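PDB 3HFI: putative regulator from Escherichia coli O6, which probably regulates transcription, its UTRA domain being of the family that senses small-molecule effectors in GntR-type DNA-binding regulators. Local coordinates for residues R104-I115 with D128-F139. Numbering follows the deposited sequence.
Sequences RYSESRYAARLI and DAPVLHLEQLVF
Phe139 packs against Tyr105, CB to CB at 4.0 Å. With CG anti to the carbonyl carbon (chi1 -65°) the ring runs along the neighbouring strand, so that Tyr105 O lies at its edge and the carboxylate of Glu107 meets its far end, Glu107 OE1 4.0 Å from Phe139 CZ. At the other end of the pairing, Ile115 CB rests on Val131 CG1 at 3.9 Å. Arg113 bends at chi2 and chi3 to lie alongside His133: its CG touches His133 CB, and NH1 stands over one face of the imidazole, 3.7 Å above the plane and offset toward the rim. Trp152 also meets this ring.

The sheet face opposite Phe139, Val131 and His133 carries Tyr110, its CB 4.2 Å from Leu132 CD1 and its side chain beside that of Leu134, pointing the same way. Here too Leu114 reaches over Pro130, CD1 3.4 Å from Pro130 CB. Gln136 extends past Ser106 and Ser108, but both polar atoms of its amide make hydrogen bonds to the second subunit, OE1 to Gly161 N and NE2 to Tyr159 O. On the face of Phe139 and His133, Arg109 and Glu135 run side by side into a long salt bridge, NH1 to OE1 3.7 Å, while Glu135 OE2 is hydrogen-bonded to Tyr39 OH.

Paired backbone bonds join the strands from Glu107–Leu137 to Arg113–Val131. Arg104 N and, weakly, Tyr105 N both turn to Phe139 O, a classic beta bulge. Strand 105-114 is one of the sheet's two outermost within its chain, yet residues 105-109 pair antiparallel with the second subunit. The arrangement is an antiparallel edge pair in the UTRA-domain sheet, which continues across the dimer interface.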
# COMPACT_ATOMS: atom_id res chain seq x y z
N ARG A 104 -5.09 -7.42 8.39
CA ARG A 104 -5.17 -6.25 9.19
C ARG A 104 -4.02 -5.28 9.12
O ARG A 104 -4.23 -4.13 9.52
CB ARG A 104 -5.37 -6.62 10.65
CG ARG A 104 -6.59 -7.53 10.86
CD ARG A 104 -6.85 -7.71 12.33
NE ARG A 104 -7.87 -8.73 12.51
CZ ARG A 104 -9.16 -8.50 12.61
NH1 ARG A 104 -9.62 -7.23 12.62
NH2 ARG A 104 -10.01 -9.54 12.76
N TYR A 105 -2.85 -5.71 8.64
CA TYR A 105 -1.68 -4.86 8.51
C TYR A 105 -0.81 -5.22 7.35
O TYR A 105 -0.73 -6.40 6.93
CB TYR A 105 -0.71 -4.89 9.71
CG TYR A 105 -1.37 -4.75 11.05
CD1 TYR A 105 -1.39 -3.50 11.72
CD2 TYR A 105 -1.93 -5.85 11.69
CE1 TYR A 105 -2.00 -3.36 12.98
CE2 TYR A 105 -2.52 -5.72 12.95
CZ TYR A 105 -2.56 -4.47 13.57
OH TYR A 105 -3.17 -4.34 14.81
N SER A 106 -0.06 -4.22 6.94
CA SER A 106 0.82 -4.19 5.79
C SER A 106 2.01 -3.32 6.17
O SER A 106 1.80 -2.25 6.75
CB SER A 106 0.14 -3.34 4.71
OG SER A 106 0.23 -4.08 3.63
N GLU A 107 3.22 -3.67 5.71
CA GLU A 107 4.35 -2.79 5.81
C GLU A 107 5.00 -2.86 4.44
O GLU A 107 5.16 -3.94 3.92
CB GLU A 107 5.37 -3.34 6.81
CG GLU A 107 4.95 -3.29 8.23
CD GLU A 107 5.94 -3.99 9.19
OE1 GLU A 107 6.80 -4.82 8.79
OE2 GLU A 107 5.81 -3.74 10.40
N SER A 108 5.48 -1.74 3.90
CA SER A 108 6.22 -1.78 2.69
C SER A 108 7.49 -0.99 2.86
O SER A 108 7.53 -0.00 3.57
CB SER A 108 5.41 -1.14 1.57
OG SER A 108 4.14 -1.71 1.44
N ARG A 109 8.48 -1.35 2.05
CA ARG A 109 9.78 -0.71 2.03
C ARG A 109 10.12 -0.51 0.59
O ARG A 109 9.96 -1.43 -0.19
CB ARG A 109 10.75 -1.64 2.68
CG ARG A 109 12.12 -1.09 2.87
CD ARG A 109 12.84 -2.15 3.70
NE ARG A 109 14.25 -1.90 3.93
CZ ARG A 109 15.11 -2.82 4.40
NH1 ARG A 109 14.67 -4.07 4.68
NH2 ARG A 109 16.41 -2.50 4.59
N TYR A 110 10.46 0.70 0.22
CA TYR A 110 10.63 1.04 -1.16
C TYR A 110 12.13 1.30 -1.46
O TYR A 110 12.80 1.99 -0.70
CB TYR A 110 9.83 2.31 -1.51
CG TYR A 110 8.35 2.25 -1.14
CD1 TYR A 110 7.38 1.84 -2.06
CD2 TYR A 110 7.92 2.60 0.13
CE1 TYR A 110 6.01 1.78 -1.70
CE2 TYR A 110 6.56 2.58 0.48
CZ TYR A 110 5.61 2.14 -0.42
OH TYR A 110 4.29 2.11 -0.03
N ALA A 111 12.61 0.81 -2.59
CA ALA A 111 14.04 0.90 -2.96
C ALA A 111 14.21 0.98 -4.48
O ALA A 111 13.40 0.44 -5.22
CB ALA A 111 14.78 -0.33 -2.42
N ALA A 112 15.26 1.64 -4.95
CA ALA A 112 15.63 1.64 -6.39
C ALA A 112 16.40 0.39 -6.69
O ALA A 112 17.32 0.04 -5.96
CB ALA A 112 16.46 2.84 -6.75
N ARG A 113 16.02 -0.32 -7.74
CA ARG A 113 16.84 -1.43 -8.25
C ARG A 113 17.06 -1.33 -9.78
O ARG A 113 16.41 -0.53 -10.47
CB ARG A 113 16.20 -2.77 -7.90
CG ARG A 113 15.90 -2.95 -6.38
CD ARG A 113 17.09 -3.48 -5.63
NE ARG A 113 17.54 -4.76 -6.21
CZ ARG A 113 17.17 -5.98 -5.80
NH1 ARG A 113 16.32 -6.14 -4.77
NH2 ARG A 113 17.66 -7.05 -6.42
N LEU A 114 17.99 -2.11 -10.31
CA LEU A 114 18.17 -2.22 -11.77
C LEU A 114 17.63 -3.60 -12.21
O LEU A 114 18.33 -4.60 -12.09
CB LEU A 114 19.65 -1.99 -12.15
CG LEU A 114 20.18 -0.55 -11.94
CD1 LEU A 114 19.43 0.47 -12.77
CD2 LEU A 114 20.15 -0.10 -10.48
N ILE A 115 16.39 -3.60 -12.73
CA ILE A 115 15.47 -4.78 -12.84
C ILE A 115 16.07 -6.20 -12.91
O ILE A 115 15.73 -7.08 -12.09
CB ILE A 115 14.46 -4.56 -14.04
CG1 ILE A 115 13.43 -5.71 -14.14
CG2 ILE A 115 15.20 -4.27 -15.41
CD1 ILE A 115 12.35 -5.69 -13.05
N ASP A 128 18.93 -3.93 -16.79
CA ASP A 128 19.74 -2.85 -16.24
C ASP A 128 19.05 -1.48 -16.17
O ASP A 128 19.60 -0.52 -15.66
CB ASP A 128 21.11 -2.76 -16.92
CG ASP A 128 22.26 -3.15 -16.00
OD1 ASP A 128 23.00 -2.26 -15.54
OD2 ASP A 128 22.42 -4.35 -15.73
N ALA A 129 17.82 -1.41 -16.64
CA ALA A 129 16.98 -0.26 -16.34
C ALA A 129 16.70 -0.20 -14.83
O ALA A 129 16.62 -1.23 -14.17
CB ALA A 129 15.69 -0.36 -17.09
N PRO A 130 16.56 1.00 -14.28
CA PRO A 130 16.15 1.14 -12.88
C PRO A 130 14.62 1.08 -12.71
O PRO A 130 13.87 1.72 -13.47
CB PRO A 130 16.69 2.53 -12.49
CG PRO A 130 16.75 3.28 -13.77
CD PRO A 130 17.15 2.25 -14.80
N VAL A 131 14.17 0.32 -11.72
CA VAL A 131 12.75 0.22 -11.43
C VAL A 131 12.54 0.50 -9.96
O VAL A 131 13.50 0.44 -9.17
CB VAL A 131 12.22 -1.15 -11.82
CG1 VAL A 131 12.38 -1.35 -13.29
CG2 VAL A 131 12.96 -2.23 -11.05
N LEU A 132 11.30 0.81 -9.58
CA LEU A 132 10.97 0.89 -8.17
C LEU A 132 10.75 -0.52 -7.67
O LEU A 132 9.98 -1.31 -8.23
CB LEU A 132 9.74 1.77 -7.90
CG LEU A 132 9.36 1.83 -6.40
CD1 LEU A 132 10.27 2.85 -5.64
CD2 LEU A 132 7.89 2.19 -6.21
N HIS A 133 11.47 -0.85 -6.61
CA HIS A 133 11.30 -2.14 -5.98
C HIS A 133 10.61 -1.91 -4.62
O HIS A 133 11.01 -1.06 -3.84
CB HIS A 133 12.63 -2.81 -5.79
CG HIS A 133 12.56 -4.06 -4.99
ND1 HIS A 133 11.90 -5.19 -5.45
CD2 HIS A 133 13.11 -4.41 -3.81
CE1 HIS A 133 12.01 -6.16 -4.56
NE2 HIS A 133 12.74 -5.71 -3.56
N LEU A 134 9.59 -2.70 -4.37
CA LEU A 134 8.89 -2.71 -3.10
C LEU A 134 8.99 -4.08 -2.47
O LEU A 134 8.84 -5.10 -3.17
CB LEU A 134 7.47 -2.39 -3.41
CG LEU A 134 6.44 -2.26 -2.36
CD1 LEU A 134 6.01 -0.83 -2.60
CD2 LEU A 134 5.29 -3.22 -2.61
N GLU A 135 9.30 -4.14 -1.17
CA GLU A 135 9.07 -5.36 -0.37
C GLU A 135 7.88 -5.07 0.51
O GLU A 135 7.88 -4.07 1.19
CB GLU A 135 10.21 -5.70 0.57
CG GLU A 135 11.49 -6.11 -0.04
CD GLU A 135 12.55 -6.40 1.04
OE1 GLU A 135 12.60 -5.71 2.07
OE2 GLU A 135 13.34 -7.31 0.90
N GLN A 136 6.93 -5.97 0.57
CA GLN A 136 5.75 -5.77 1.36
C GLN A 136 5.46 -6.99 2.19
O GLN A 136 5.43 -8.11 1.68
CB GLN A 136 4.57 -5.56 0.43
CG GLN A 136 3.27 -5.27 1.21
CD GLN A 136 2.11 -5.07 0.33
OE1 GLN A 136 1.70 -6.01 -0.41
NE2 GLN A 136 1.54 -3.83 0.35
N LEU A 137 5.22 -6.77 3.47
CA LEU A 137 4.90 -7.84 4.38
C LEU A 137 3.44 -7.61 4.77
O LEU A 137 3.10 -6.55 5.18
CB LEU A 137 5.84 -7.80 5.60
CG LEU A 137 5.86 -8.99 6.56
CD1 LEU A 137 6.04 -10.31 5.85
CD2 LEU A 137 6.91 -8.82 7.66
N VAL A 138 2.63 -8.65 4.66
CA VAL A 138 1.18 -8.64 4.89
C VAL A 138 0.86 -9.56 6.06
O VAL A 138 1.39 -10.67 6.13
CB VAL A 138 0.43 -9.06 3.60
CG1 VAL A 138 -1.10 -9.08 3.82
CG2 VAL A 138 0.79 -8.08 2.42
N PHE A 139 0.03 -9.08 7.01
CA PHE A 139 -0.20 -9.72 8.30
C PHE A 139 -1.69 -9.92 8.50
O PHE A 139 -2.51 -9.05 8.15
CB PHE A 139 0.20 -8.82 9.45
CG PHE A 139 1.67 -8.51 9.55
CD1 PHE A 139 2.43 -9.03 10.57
CD2 PHE A 139 2.24 -7.58 8.70
CE1 PHE A 139 3.78 -8.66 10.71
CE2 PHE A 139 3.58 -7.20 8.81
CZ PHE A 139 4.35 -7.74 9.84